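PDB 4FN7: enoyl-CoA hydratase/isomerase family protein from Mycobacterium tuberculosis, which probably acts on enoyl-CoA thioesters in lipid metabolism, as a hydratase or isomerase of the crotonase superfamily. Local coordinates for residues Met18-Val23 and Pro28-Ala33; Ala14-Asp19 and Ala36-Ala41; Val50-Gly55 and Val183-Ala188; Tyr87-Tyr92 and Val96-Thr101; Phe110-Gly115 and Tyr124-Asn129. All blocks are in the same frame, centred on the assembly; numbering follows the deposited sequence. Where two conformers were deposited one is given.

Contact 1 (Met18-Val23 and Pro28-Ala33); sequences MDDGKV and PAMQQA
D20 OD1 accepts from K22 N at 2.8 Å, while D20 CB packs on M30. The N-H comes from above the carboxylate plane, 49° out of it. The side chain stands between the backbone N and the carbonyl carbon, chi1 72°. This folds the carboxylate back over the residue's own backbone, where K22 N can reach OD1. D19 makes the same kind of bond from a different rotamer: G21 N reaches D19 OD1 at 2.8 Å, also from above the plane. N54 grips the same oxygen as well. Two successive Asx turns thus fix the loop that leaves strand 13-18.

The contact with the helix is apolar, and M30 makes it. M30 sends CG anti to its backbone N, chi1 176°, and then bends at chi2 and chi3. The bends carry the thioether to the loop. M30 SD lies 4.0 Å from M18 CG, and the two side chains cross at about a right angle. M30 CE sits between two neighbours, 4.0 Å from D20 CB and 4.1 Å from M18 CB. V5 of strand 5-10 and N24 of the loop also touch M30. Both methionines are buried, while D20 keeps partial access to solvent. This is a strand-to-helix connection: a loop shaped by paired Asx turns, joined through M30 to the first turn of helix 28-44 in a beta-alpha-beta unit of the crotonase fold.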
# COMPACT_ATOMS: atom_id res chain seq x y z
N MET A 18 23.62 -4.95 -18.21
CA MET A 18 23.57 -6.39 -18.39
C MET A 18 23.31 -6.73 -19.85
O MET A 18 22.33 -6.25 -20.44
CB MET A 18 22.44 -6.99 -17.55
CG MET A 18 22.63 -6.87 -16.04
SD MET A 18 21.26 -7.62 -15.13
CE MET A 18 19.95 -6.45 -15.49
N ASP A 19 24.18 -7.54 -20.44
CA ASP A 19 23.91 -8.11 -21.74
C ASP A 19 24.70 -9.39 -21.93
O ASP A 19 25.86 -9.35 -22.33
CB ASP A 19 24.24 -7.13 -22.87
CG ASP A 19 23.93 -7.69 -24.23
OD1 ASP A 19 23.31 -8.77 -24.30
OD2 ASP A 19 24.29 -7.06 -25.24
N ASP A 20 24.08 -10.53 -21.63
CA ASP A 20 24.76 -11.80 -21.83
C ASP A 20 24.46 -12.37 -23.21
O ASP A 20 24.78 -13.52 -23.49
CB ASP A 20 24.42 -12.80 -20.72
CG ASP A 20 23.00 -13.33 -20.82
OD1 ASP A 20 22.18 -12.76 -21.57
OD2 ASP A 20 22.70 -14.31 -20.11
N GLY A 21 23.84 -11.56 -24.07
CA GLY A 21 23.50 -11.97 -25.41
C GLY A 21 22.25 -12.83 -25.48
O GLY A 21 21.85 -13.27 -26.56
N LYS A 22 21.65 -13.08 -24.33
CA LYS A 22 20.46 -13.94 -24.23
C LYS A 22 19.34 -13.21 -23.49
O LYS A 22 18.77 -12.25 -24.02
CB LYS A 22 20.80 -15.28 -23.56
CG LYS A 22 21.82 -16.11 -24.33
CD LYS A 22 22.17 -17.39 -23.57
N VAL A 23 19.02 -13.64 -22.27
CA VAL A 23 17.95 -12.98 -21.51
C VAL A 23 18.43 -12.48 -20.15
O VAL A 23 17.64 -12.28 -19.22
CB VAL A 23 16.69 -13.88 -21.36
CG1 VAL A 23 16.06 -14.16 -22.73
CG2 VAL A 23 17.03 -15.18 -20.63
N PRO A 28 25.05 -17.73 -11.65
CA PRO A 28 26.27 -17.43 -10.90
C PRO A 28 27.21 -16.46 -11.62
O PRO A 28 27.73 -15.55 -10.98
CB PRO A 28 26.94 -18.80 -10.74
CG PRO A 28 25.83 -19.77 -10.85
CD PRO A 28 24.81 -19.18 -11.77
N ALA A 29 27.41 -16.65 -12.92
CA ALA A 29 28.32 -15.79 -13.67
C ALA A 29 27.82 -14.34 -13.71
O ALA A 29 28.59 -13.40 -13.51
CB ALA A 29 28.52 -16.33 -15.08
N MET A 30 26.52 -14.17 -13.98
CA MET A 30 25.94 -12.84 -14.04
C MET A 30 25.98 -12.17 -12.67
O MET A 30 26.27 -10.98 -12.55
CB MET A 30 24.51 -12.89 -14.58
CG MET A 30 23.80 -11.54 -14.59
SD MET A 30 24.49 -10.38 -15.79
CE MET A 30 23.60 -10.87 -17.26
N GLN A 31 25.69 -12.93 -11.62
CA GLN A 31 25.72 -12.37 -10.27
C GLN A 31 27.14 -11.93 -9.90
O GLN A 31 27.33 -10.86 -9.31
CB GLN A 31 25.20 -13.38 -9.25
CG GLN A 31 23.71 -13.68 -9.38
CD GLN A 31 23.25 -14.66 -8.34
OE1 GLN A 31 23.90 -14.84 -7.31
NE2 GLN A 31 22.12 -15.32 -8.60
N GLN A 32 28.12 -12.75 -10.24
CA GLN A 32 29.50 -12.39 -9.98
C GLN A 32 29.87 -11.11 -10.71
O GLN A 32 30.51 -10.21 -10.14
CB GLN A 32 30.43 -13.54 -10.41
CG GLN A 32 31.89 -13.28 -10.11
CD GLN A 32 32.77 -14.42 -10.56
OE1 GLN A 32 32.31 -15.35 -11.22
NE2 GLN A 32 34.05 -14.36 -10.20
N ALA A 33 29.47 -11.00 -11.98
CA ALA A 33 29.79 -9.83 -12.79
C ALA A 33 29.10 -8.58 -12.26
O ALA A 33 29.69 -7.50 -12.24
CB ALA A 33 29.44 -10.08 -14.25

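Contact 2 (Ala14-Asp19 and Ala36-Ala41); sequences AVISMD and AAIDNA
This is a buried helix-on-strand contact inside the beta-alpha-beta unit formed by strand 13-18, helix 28-44 and strand 48-52. The two strands are parallel neighbours in the larger sheet, so the helix that links them runs back across one face of it. The short axes of strand 14-18 and helix 36-41 are nearly antiparallel, at 176°, and lie 9.4 Å apart. Small residues on the helix permit this approach. Alternate strand residues A14 and I16 turn to A41 and A37, about one helical turn apart.

The contact is wholly apolar. A14 CB faces A41 CB at 4.3 Å, methyl to methyl. I16 carries more of the surface and straddles the methyl of A37. Its CG1 is on the side of the backbone N, chi1 -63°, and its CG2 is anti to that N. Both branches can then reach the same alanine. I38 adds a smaller contact, and itself packs on L85 and L89 of helix 73-90. V5 of strand 5-10 also packs on I16, while Y92 covers I38 and A41. I16 CG2 and I16 CD1 each stand 3.9 Å from A37 CB, and I16 CD1 goes on to meet I38 CG1 at 4.0 Å.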
# COMPACT_ATOMS: atom_id res chain seq x y z
N ALA A 14 27.65 5.93 -12.38
CA ALA A 14 28.15 4.72 -13.01
C ALA A 14 26.99 4.05 -13.71
O ALA A 14 25.89 3.98 -13.17
CB ALA A 14 28.76 3.79 -11.97
N VAL A 15 27.23 3.59 -14.94
CA VAL A 15 26.23 2.84 -15.69
C VAL A 15 26.67 1.39 -15.78
O VAL A 15 27.75 1.09 -16.29
CB VAL A 15 26.02 3.41 -17.10
CG1 VAL A 15 24.92 2.64 -17.82
CG2 VAL A 15 25.69 4.89 -17.01
N ILE A 16 25.83 0.50 -15.26
CA ILE A 16 26.09 -0.92 -15.23
C ILE A 16 25.06 -1.58 -16.14
O ILE A 16 23.86 -1.46 -15.91
CB ILE A 16 25.95 -1.45 -13.78
CG1 ILE A 16 27.01 -0.80 -12.87
CG2 ILE A 16 26.01 -2.97 -13.73
CD1 ILE A 16 26.89 -1.20 -11.40
N SER A 17 25.53 -2.22 -17.20
CA SER A 17 24.62 -2.76 -18.21
C SER A 17 24.76 -4.26 -18.33
O SER A 17 25.86 -4.79 -18.54
CB SER A 17 24.88 -2.11 -19.56
OG SER A 17 24.42 -0.78 -19.57
N MET A 18 23.62 -4.95 -18.21
CA MET A 18 23.57 -6.39 -18.39
C MET A 18 23.31 -6.73 -19.85
O MET A 18 22.33 -6.25 -20.44
CB MET A 18 22.44 -6.99 -17.55
CG MET A 18 22.63 -6.87 -16.04
SD MET A 18 21.26 -7.62 -15.13
CE MET A 18 19.95 -6.45 -15.49
N ASP A 19 24.18 -7.54 -20.44
CA ASP A 19 23.91 -8.11 -21.74
C ASP A 19 24.70 -9.39 -21.93
O ASP A 19 25.86 -9.35 -22.33
CB ASP A 19 24.24 -7.13 -22.87
CG ASP A 19 23.93 -7.69 -24.23
OD1 ASP A 19 23.31 -8.77 -24.30
OD2 ASP A 19 24.29 -7.06 -25.24
N ALA A 36 30.87 -7.51 -9.12
CA ALA A 36 32.14 -6.90 -9.48
C ALA A 36 31.93 -5.46 -9.97
O ALA A 36 32.72 -4.56 -9.67
CB ALA A 36 32.86 -7.73 -10.53
N ALA A 37 30.87 -5.24 -10.73
CA ALA A 37 30.57 -3.92 -11.26
C ALA A 37 30.19 -2.96 -10.13
O ALA A 37 30.59 -1.80 -10.13
CB ALA A 37 29.46 -3.99 -12.29
N ILE A 38 29.40 -3.44 -9.17
CA ILE A 38 29.03 -2.60 -8.04
C ILE A 38 30.28 -2.33 -7.18
O ILE A 38 30.43 -1.23 -6.65
CB ILE A 38 27.87 -3.19 -7.20
CG1 ILE A 38 26.64 -3.45 -8.09
CG2 ILE A 38 27.51 -2.25 -6.04
CD1 ILE A 38 25.60 -4.36 -7.48
N ASP A 39 31.17 -3.32 -7.06
CA ASP A 39 32.46 -3.08 -6.40
C ASP A 39 33.20 -1.91 -7.07
O ASP A 39 33.78 -1.07 -6.37
CB ASP A 39 33.38 -4.31 -6.45
CG ASP A 39 32.87 -5.49 -5.64
OD1 ASP A 39 31.94 -5.34 -4.81
OD2 ASP A 39 33.45 -6.58 -5.83
N ASN A 40 33.21 -1.88 -8.40
CA ASN A 40 33.83 -0.76 -9.12
C ASN A 40 33.18 0.57 -8.73
O ASN A 40 33.87 1.57 -8.51
CB ASN A 40 33.73 -0.92 -10.63
CG ASN A 40 34.58 -2.05 -11.16
OD1 ASN A 40 35.52 -2.51 -10.51
ND2 ASN A 40 34.25 -2.52 -12.36
N ALA A 41 31.85 0.57 -8.68
CA ALA A 41 31.11 1.76 -8.31
C ALA A 41 31.47 2.20 -6.90
O ALA A 41 31.58 3.40 -6.62
CB ALA A 41 29.61 1.52 -8.42

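Contact 3 (Val50-Gly55 and Val183-Ala188); sequences VITGNG and VVVSRA
V50 lays both of its methyl groups over A188. V50 CG1 lies 4.1 Å from A188 CB. V50 CG2 comes to the backbone instead, 3.9 Å from A188 O. The torsion explains the division: CG1 is anti to the backbone N, chi1 173°, and CG2 is on the N side, so one branch meets the side chain and the other the carbonyl. Both residues are buried. E189 and A192, further along the same helix, also touch V50.

Two residues on, T52 faces V185 more loosely, with T52 CG2 4.4 Å from V185 CG2. The hydroxyl of T52 does not join this contact. T52 OG1 donates to G53 O at 2.8 Å, in the carbonyl plane and on a lone pair, with a C=O...donor angle of 130°. It is also hydrogen-bonded to S17 OG of the neighbouring strand. These two bonds satisfy a buried hydroxyl, and they leave the methyl of T52 to meet the helix.

V183 stands at the N-cap position, and V183 O takes R187 N at 2.8 Å in the first turn. R187 itself forms salt bridges with E177 and E190. A188 also packs on V97 and A99, so the helix spans two adjacent strands. Helix 184-195 lies on the face of the larger sheet that carries V50 and T52. I51 points to the other face, where it touches I16 and M98 of the neighbouring strands. This is the layering of the crotonase fold: parallel strands of the main sheet packed between helices.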
# COMPACT_ATOMS: atom_id res chain seq x y z
N VAL A 50 23.20 3.61 -12.32
CA VAL A 50 22.17 3.22 -13.26
C VAL A 50 22.46 1.78 -13.65
O VAL A 50 23.58 1.43 -14.02
CB VAL A 50 22.21 4.08 -14.52
CG1 VAL A 50 21.24 3.53 -15.57
CG2 VAL A 50 21.89 5.52 -14.18
N ILE A 51 21.44 0.93 -13.54
CA ILE A 51 21.55 -0.46 -13.97
C ILE A 51 20.57 -0.69 -15.11
O ILE A 51 19.37 -0.39 -14.98
CB ILE A 51 21.28 -1.44 -12.81
CG1 ILE A 51 22.38 -1.30 -11.75
CG2 ILE A 51 21.21 -2.87 -13.32
CD1 ILE A 51 22.06 -1.99 -10.44
N THR A 52 21.07 -1.22 -16.22
CA THR A 52 20.24 -1.45 -17.40
C THR A 52 20.26 -2.91 -17.82
O THR A 52 21.13 -3.67 -17.39
CB THR A 52 20.73 -0.63 -18.63
OG1 THR A 52 21.71 -1.38 -19.37
CG2 THR A 52 21.32 0.72 -18.20
N GLY A 53 19.30 -3.29 -18.66
CA GLY A 53 19.36 -4.56 -19.36
C GLY A 53 19.91 -4.37 -20.76
O GLY A 53 20.70 -3.45 -21.02
N ASN A 54 19.52 -5.25 -21.67
CA ASN A 54 19.92 -5.13 -23.07
C ASN A 54 18.75 -4.71 -23.96
O ASN A 54 17.75 -4.19 -23.46
CB ASN A 54 20.64 -6.40 -23.58
CG ASN A 54 19.73 -7.63 -23.66
OD1 ASN A 54 18.51 -7.53 -23.60
ND2 ASN A 54 20.35 -8.80 -23.83
N GLY A 55 18.86 -4.92 -25.27
CA GLY A 55 17.82 -4.49 -26.18
C GLY A 55 16.57 -5.36 -26.16
O GLY A 55 15.54 -5.00 -26.74
N VAL A 183 14.33 6.29 -25.07
CA VAL A 183 14.87 7.19 -24.04
C VAL A 183 14.84 6.61 -22.63
O VAL A 183 15.11 7.32 -21.67
CB VAL A 183 14.19 8.58 -24.05
CG1 VAL A 183 14.43 9.29 -25.38
CG2 VAL A 183 12.71 8.47 -23.76
N VAL A 184 14.52 5.32 -22.49
CA VAL A 184 14.54 4.70 -21.16
C VAL A 184 15.90 4.89 -20.48
O VAL A 184 15.98 5.34 -19.35
CB VAL A 184 14.14 3.20 -21.21
CG1 VAL A 184 14.47 2.49 -19.89
CG2 VAL A 184 12.65 3.06 -21.54
N VAL A 185 16.97 4.56 -21.20
CA VAL A 185 18.30 4.65 -20.62
C VAL A 185 18.71 6.09 -20.36
O VAL A 185 19.19 6.42 -19.27
CB VAL A 185 19.35 3.94 -21.50
CG1 VAL A 185 20.76 4.21 -20.98
CG2 VAL A 185 19.06 2.44 -21.54
N SER A 186 18.52 6.97 -21.34
CA SER A 186 18.93 8.35 -21.16
C SER A 186 18.13 9.02 -20.04
O SER A 186 18.66 9.82 -19.27
CB SER A 186 18.86 9.15 -22.47
OG SER A 186 17.54 9.17 -22.98
N ARG A 187 16.85 8.68 -19.93
CA ARG A 187 16.03 9.22 -18.86
C ARG A 187 16.49 8.69 -17.50
O ARG A 187 16.56 9.43 -16.53
CB ARG A 187 14.55 8.92 -19.11
CG ARG A 187 13.65 9.33 -17.98
CD ARG A 187 13.73 10.82 -17.67
NE ARG A 187 13.05 11.06 -16.40
CZ ARG A 187 13.45 11.90 -15.46
NH1 ARG A 187 14.54 12.64 -15.63
NH2 ARG A 187 12.75 12.00 -14.34
N ALA A 188 16.82 7.40 -17.44
CA ALA A 188 17.37 6.83 -16.22
C ALA A 188 18.65 7.56 -15.80
O ALA A 188 18.84 7.85 -14.62
CB ALA A 188 17.64 5.33 -16.39

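Contact 4 (Tyr87-Tyr92 and Val96-Thr101); sequences YRLLSY and VVMACT
Apolar contacts come first, and V96 receives most of them. Y92 and V96 cross at about a right angle. V96 CG2 lies 3.9 Å from Y92 CB and equally 3.9 Å from Y92 CD2, so one methyl is set against the root and one side of the tyrosine. V96 CG1 meets the L89 side chain, with L89 CD2 at 4.4 Å. V96 has CG1 anti to its backbone N, chi1 176°, and CG2 beside that N, which sends the two methyls to different partners. M98 CE reaches L89 CD1 at 4.3 Å. All four residues are buried.

Two contacts involve backbone carbonyls without being apolar. V96 CG2 is 4.1 Å from L89 O, and R88 O lies at the edge of the Y92 ring, in plane.

Hydrogen bonds shape the end of the helix. Y87 O is gripped twice by S91: S91 N reaches it at 3.0 Å and S91 OG at 2.8 Å, from opposite faces of the carbonyl plane. Y92 N bonds to L89 O, Y92 OH to D42, and V96 N to D116 OD2. R88 adds a salt bridge to D42.

The contact joins helix 73-90 to the next parallel strand, 96-100, in the larger sheet of the crotonase fold. I38 and A41 of helix 28-44 touch Y92, I51 of strand 48-52 touches L89 and M98, and helix 200-223 meets L90 through L215 and I218.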
# COMPACT_ATOMS: atom_id res chain seq x y z
N TYR A 87 19.59 -7.33 -1.48
CA TYR A 87 19.87 -6.67 -0.22
C TYR A 87 20.92 -5.57 -0.41
O TYR A 87 20.78 -4.46 0.11
CB TYR A 87 20.35 -7.70 0.81
CG TYR A 87 20.50 -7.15 2.21
CD1 TYR A 87 19.54 -7.38 3.18
CD2 TYR A 87 21.61 -6.38 2.55
CE1 TYR A 87 19.68 -6.87 4.47
CE2 TYR A 87 21.76 -5.86 3.83
CZ TYR A 87 20.79 -6.11 4.78
OH TYR A 87 20.95 -5.59 6.05
N ARG A 88 21.98 -5.89 -1.15
CA ARG A 88 23.06 -4.94 -1.40
C ARG A 88 22.54 -3.67 -2.08
O ARG A 88 22.92 -2.56 -1.71
CB ARG A 88 24.15 -5.58 -2.26
CG ARG A 88 25.37 -4.71 -2.43
CD ARG A 88 26.44 -5.39 -3.26
NE ARG A 88 27.63 -4.55 -3.31
CZ ARG A 88 28.72 -4.81 -4.02
NH1 ARG A 88 28.79 -5.90 -4.77
NH2 ARG A 88 29.74 -3.97 -3.97
N LEU A 89 21.67 -3.84 -3.06
CA LEU A 89 21.15 -2.69 -3.79
C LEU A 89 20.12 -1.89 -3.00
O LEU A 89 20.11 -0.67 -3.06
CB LEU A 89 20.61 -3.12 -5.15
CG LEU A 89 21.72 -3.50 -6.13
CD1 LEU A 89 21.15 -4.22 -7.34
CD2 LEU A 89 22.52 -2.26 -6.57
N LEU A 90 19.24 -2.58 -2.27
CA LEU A 90 18.24 -1.89 -1.46
C LEU A 90 18.88 -1.08 -0.34
O LEU A 90 18.31 -0.10 0.13
CB LEU A 90 17.25 -2.89 -0.86
CG LEU A 90 16.11 -3.34 -1.78
CD1 LEU A 90 15.37 -4.54 -1.19
CD2 LEU A 90 15.13 -2.21 -2.09
N SER A 91 20.07 -1.50 0.08
CA SER A 91 20.76 -0.79 1.16
C SER A 91 21.87 0.12 0.63
O SER A 91 22.59 0.75 1.41
CB SER A 91 21.32 -1.78 2.18
OG SER A 91 22.28 -2.63 1.59
N TYR A 92 21.98 0.21 -0.69
CA TYR A 92 23.08 0.94 -1.31
C TYR A 92 23.09 2.41 -0.89
O TYR A 92 22.05 3.06 -0.91
CB TYR A 92 23.02 0.80 -2.83
CG TYR A 92 24.36 1.05 -3.48
CD1 TYR A 92 25.39 0.13 -3.33
CD2 TYR A 92 24.61 2.21 -4.20
CE1 TYR A 92 26.64 0.36 -3.89
CE2 TYR A 92 25.85 2.44 -4.76
CZ TYR A 92 26.86 1.51 -4.60
OH TYR A 92 28.09 1.75 -5.16
N VAL A 96 20.00 4.55 -6.69
CA VAL A 96 20.09 3.51 -7.69
C VAL A 96 18.90 3.65 -8.62
O VAL A 96 17.74 3.61 -8.19
CB VAL A 96 20.04 2.11 -7.04
CG1 VAL A 96 20.05 1.01 -8.11
CG2 VAL A 96 21.20 1.93 -6.06
N VAL A 97 19.18 3.83 -9.91
CA VAL A 97 18.12 3.98 -10.90
C VAL A 97 18.15 2.82 -11.87
O VAL A 97 19.19 2.53 -12.45
CB VAL A 97 18.24 5.31 -11.68
CG1 VAL A 97 17.07 5.48 -12.64
CG2 VAL A 97 18.30 6.48 -10.71
N MET A 98 17.01 2.16 -12.04
CA MET A 98 16.91 1.04 -12.95
C MET A 98 16.38 1.49 -14.29
O MET A 98 15.34 2.13 -14.37
CB MET A 98 15.98 -0.03 -12.38
CG MET A 98 16.41 -0.58 -11.04
SD MET A 98 17.91 -1.54 -11.18
CE MET A 98 18.15 -2.04 -9.47
N ALA A 99 17.11 1.14 -15.35
CA ALA A 99 16.65 1.31 -16.72
C ALA A 99 16.11 -0.02 -17.21
O ALA A 99 16.87 -0.89 -17.66
CB ALA A 99 17.79 1.78 -17.61
N CYS A 100 14.80 -0.19 -17.09
CA CYS A 100 14.14 -1.42 -17.50
C CYS A 100 13.96 -1.41 -19.01
O CYS A 100 13.02 -0.82 -19.53
CB CYS A 100 12.79 -1.51 -16.80
SG CYS A 100 12.03 -3.12 -16.87
N THR A 101 14.89 -2.05 -19.72
CA THR A 101 15.03 -1.90 -21.16
C THR A 101 14.30 -3.00 -21.93
O THR A 101 14.35 -3.07 -23.16
CB THR A 101 16.51 -1.90 -21.55
OG1 THR A 101 17.18 -2.98 -20.90
CG2 THR A 101 17.17 -0.59 -21.13

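Contact 5 (Phe110-Gly115 and Tyr124-Asn129); sequences FLLSCG and YNIQAN
Helix 107-112 of the crotonase fold packs here against strand 126-127 of the small three-stranded sheet and the residue just after it. L112 and I126 make the first half of the contact. They cross at about a right angle. L112 CD2 is the single branch that touches: it lies 3.9 Å from I126 CD1 and 4.1 Å from I126 CG2, against both branches of the isoleucine. L112 extends towards the strand because its CG is anti to the backbone N, chi1 179°. A104 of strand 103-105 packs on L112, and I175 on I126.

F110 makes the second half. Its ring reaches A128 with F110 CE1 4.0 Å from A128 CB, and CZ is only slightly farther. The CB of F110 does not aim at the strand, but the end of the ring comes nearer. M145 of helix 139-148 touches both residues, and E130 also touches F110.

In crotonase relatives the N-terminal end of the corresponding helix supplies one backbone N-H of the oxyanion hole, and helix 107-112 probably does so here. F110 and L112 lie at the other end of the helix, where both are buried.

C114 N bonds to L111 O at 2.9 Å. A type I beta turn from L112 to G115 follows, closed by G115 N to L112 O at 3.2 Å. R148 NH2 donates to G115 O.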
# COMPACT_ATOMS: atom_id res chain seq x y z
N PHE A 110 12.47 -8.86 -9.32
CA PHE A 110 12.93 -8.60 -7.95
C PHE A 110 14.11 -7.63 -7.97
O PHE A 110 14.17 -6.71 -7.16
CB PHE A 110 13.30 -9.90 -7.22
CG PHE A 110 12.23 -10.96 -7.31
CD1 PHE A 110 10.89 -10.63 -7.43
CD2 PHE A 110 12.59 -12.30 -7.30
CE1 PHE A 110 9.92 -11.62 -7.54
CE2 PHE A 110 11.62 -13.30 -7.41
CZ PHE A 110 10.29 -12.95 -7.53
N LEU A 111 15.05 -7.84 -8.89
CA LEU A 111 16.16 -6.91 -9.06
C LEU A 111 15.65 -5.51 -9.39
O LEU A 111 16.09 -4.51 -8.81
CB LEU A 111 17.09 -7.42 -10.15
CG LEU A 111 18.27 -6.52 -10.52
CD1 LEU A 111 19.15 -6.30 -9.32
CD2 LEU A 111 19.07 -7.13 -11.66
N LEU A 112 14.74 -5.43 -10.35
CA LEU A 112 14.17 -4.15 -10.75
C LEU A 112 13.61 -3.41 -9.53
O LEU A 112 13.77 -2.19 -9.39
CB LEU A 112 13.06 -4.38 -11.78
CG LEU A 112 12.32 -3.15 -12.30
CD1 LEU A 112 13.26 -2.25 -13.08
CD2 LEU A 112 11.14 -3.57 -13.17
N SER A 113 12.99 -4.17 -8.64
CA SER A 113 12.31 -3.63 -7.46
C SER A 113 13.27 -3.15 -6.38
O SER A 113 12.83 -2.68 -5.33
CB SER A 113 11.37 -4.70 -6.88
OG SER A 113 10.40 -5.12 -7.83
N CYS A 114 14.57 -3.27 -6.62
CA CYS A 114 15.57 -2.74 -5.69
C CYS A 114 16.00 -1.31 -6.01
O CYS A 114 16.74 -0.71 -5.24
CB CYS A 114 16.80 -3.64 -5.67
SG CYS A 114 16.45 -5.30 -5.09
N GLY A 115 15.58 -0.77 -7.15
CA GLY A 115 15.99 0.58 -7.51
C GLY A 115 15.20 1.64 -6.76
O GLY A 115 14.01 1.48 -6.50
N TYR A 124 6.69 -2.99 -21.73
CA TYR A 124 7.54 -3.95 -21.04
C TYR A 124 6.82 -4.64 -19.88
O TYR A 124 6.32 -4.00 -18.95
CB TYR A 124 8.85 -3.32 -20.54
CG TYR A 124 9.70 -2.68 -21.63
CD1 TYR A 124 9.47 -2.95 -22.97
CD2 TYR A 124 10.74 -1.82 -21.30
CE1 TYR A 124 10.24 -2.36 -23.96
CE2 TYR A 124 11.52 -1.22 -22.27
CZ TYR A 124 11.26 -1.49 -23.61
OH TYR A 124 12.04 -0.90 -24.59
N ASN A 125 6.77 -5.96 -19.96
CA ASN A 125 6.10 -6.77 -18.96
C ASN A 125 6.95 -7.00 -17.73
O ASN A 125 8.15 -7.25 -17.83
CB ASN A 125 5.70 -8.11 -19.56
CG ASN A 125 4.59 -7.98 -20.57
OD1 ASN A 125 3.78 -7.07 -20.52
ND2 ASN A 125 4.54 -8.92 -21.49
N ILE A 126 6.32 -6.92 -16.57
CA ILE A 126 6.98 -7.17 -15.30
C ILE A 126 6.12 -8.19 -14.56
O ILE A 126 4.90 -8.01 -14.41
CB ILE A 126 7.13 -5.88 -14.49
CG1 ILE A 126 7.82 -4.81 -15.35
CG2 ILE A 126 7.90 -6.15 -13.21
CD1 ILE A 126 7.66 -3.41 -14.85
N GLN A 127 6.73 -9.29 -14.13
CA GLN A 127 5.96 -10.42 -13.65
C GLN A 127 6.80 -11.35 -12.80
O GLN A 127 7.91 -11.71 -13.18
CB GLN A 127 5.42 -11.22 -14.84
CG GLN A 127 4.52 -12.39 -14.45
CD GLN A 127 4.35 -13.41 -15.57
OE1 GLN A 127 5.12 -13.43 -16.53
NE2 GLN A 127 3.35 -14.27 -15.44
N ALA A 128 6.26 -11.73 -11.64
CA ALA A 128 6.78 -12.87 -10.90
C ALA A 128 6.02 -14.09 -11.42
O ALA A 128 4.89 -14.34 -10.99
CB ALA A 128 6.57 -12.69 -9.40
N ASN A 129 6.61 -14.82 -12.35
CA ASN A 129 5.90 -15.92 -13.01
C ASN A 129 6.04 -17.26 -12.30
O ASN A 129 5.58 -18.28 -12.82
CB ASN A 129 6.37 -16.05 -14.47
CG ASN A 129 7.77 -16.64 -14.58
OD1 ASN A 129 8.60 -16.45 -13.69
ND2 ASN A 129 8.04 -17.34 -15.68

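In the fold
Contacts 2, 3 and 4 all reach the larger sheet. Contacts 2 and 4 lie on one face, and contact 3 on the other. I16 N bonds to V50 O at 2.7 Å between contacts 2 and 3, and A99 N to I51 O at 2.8 Å between contacts 3 and 4. A salt bridge from D39 OD1 to R88 NH2, 2.7 Å, joins contacts 2 and 4. Contacts 1 and 2 use successive parts of helix 28-44, their centres about 11 Å apart. Contact 5 meets contact 4 through L111, which packs on L89. The entry is an apo structure. By family resemblance, the acyl-CoA site probably lies near the start of helix 107-112.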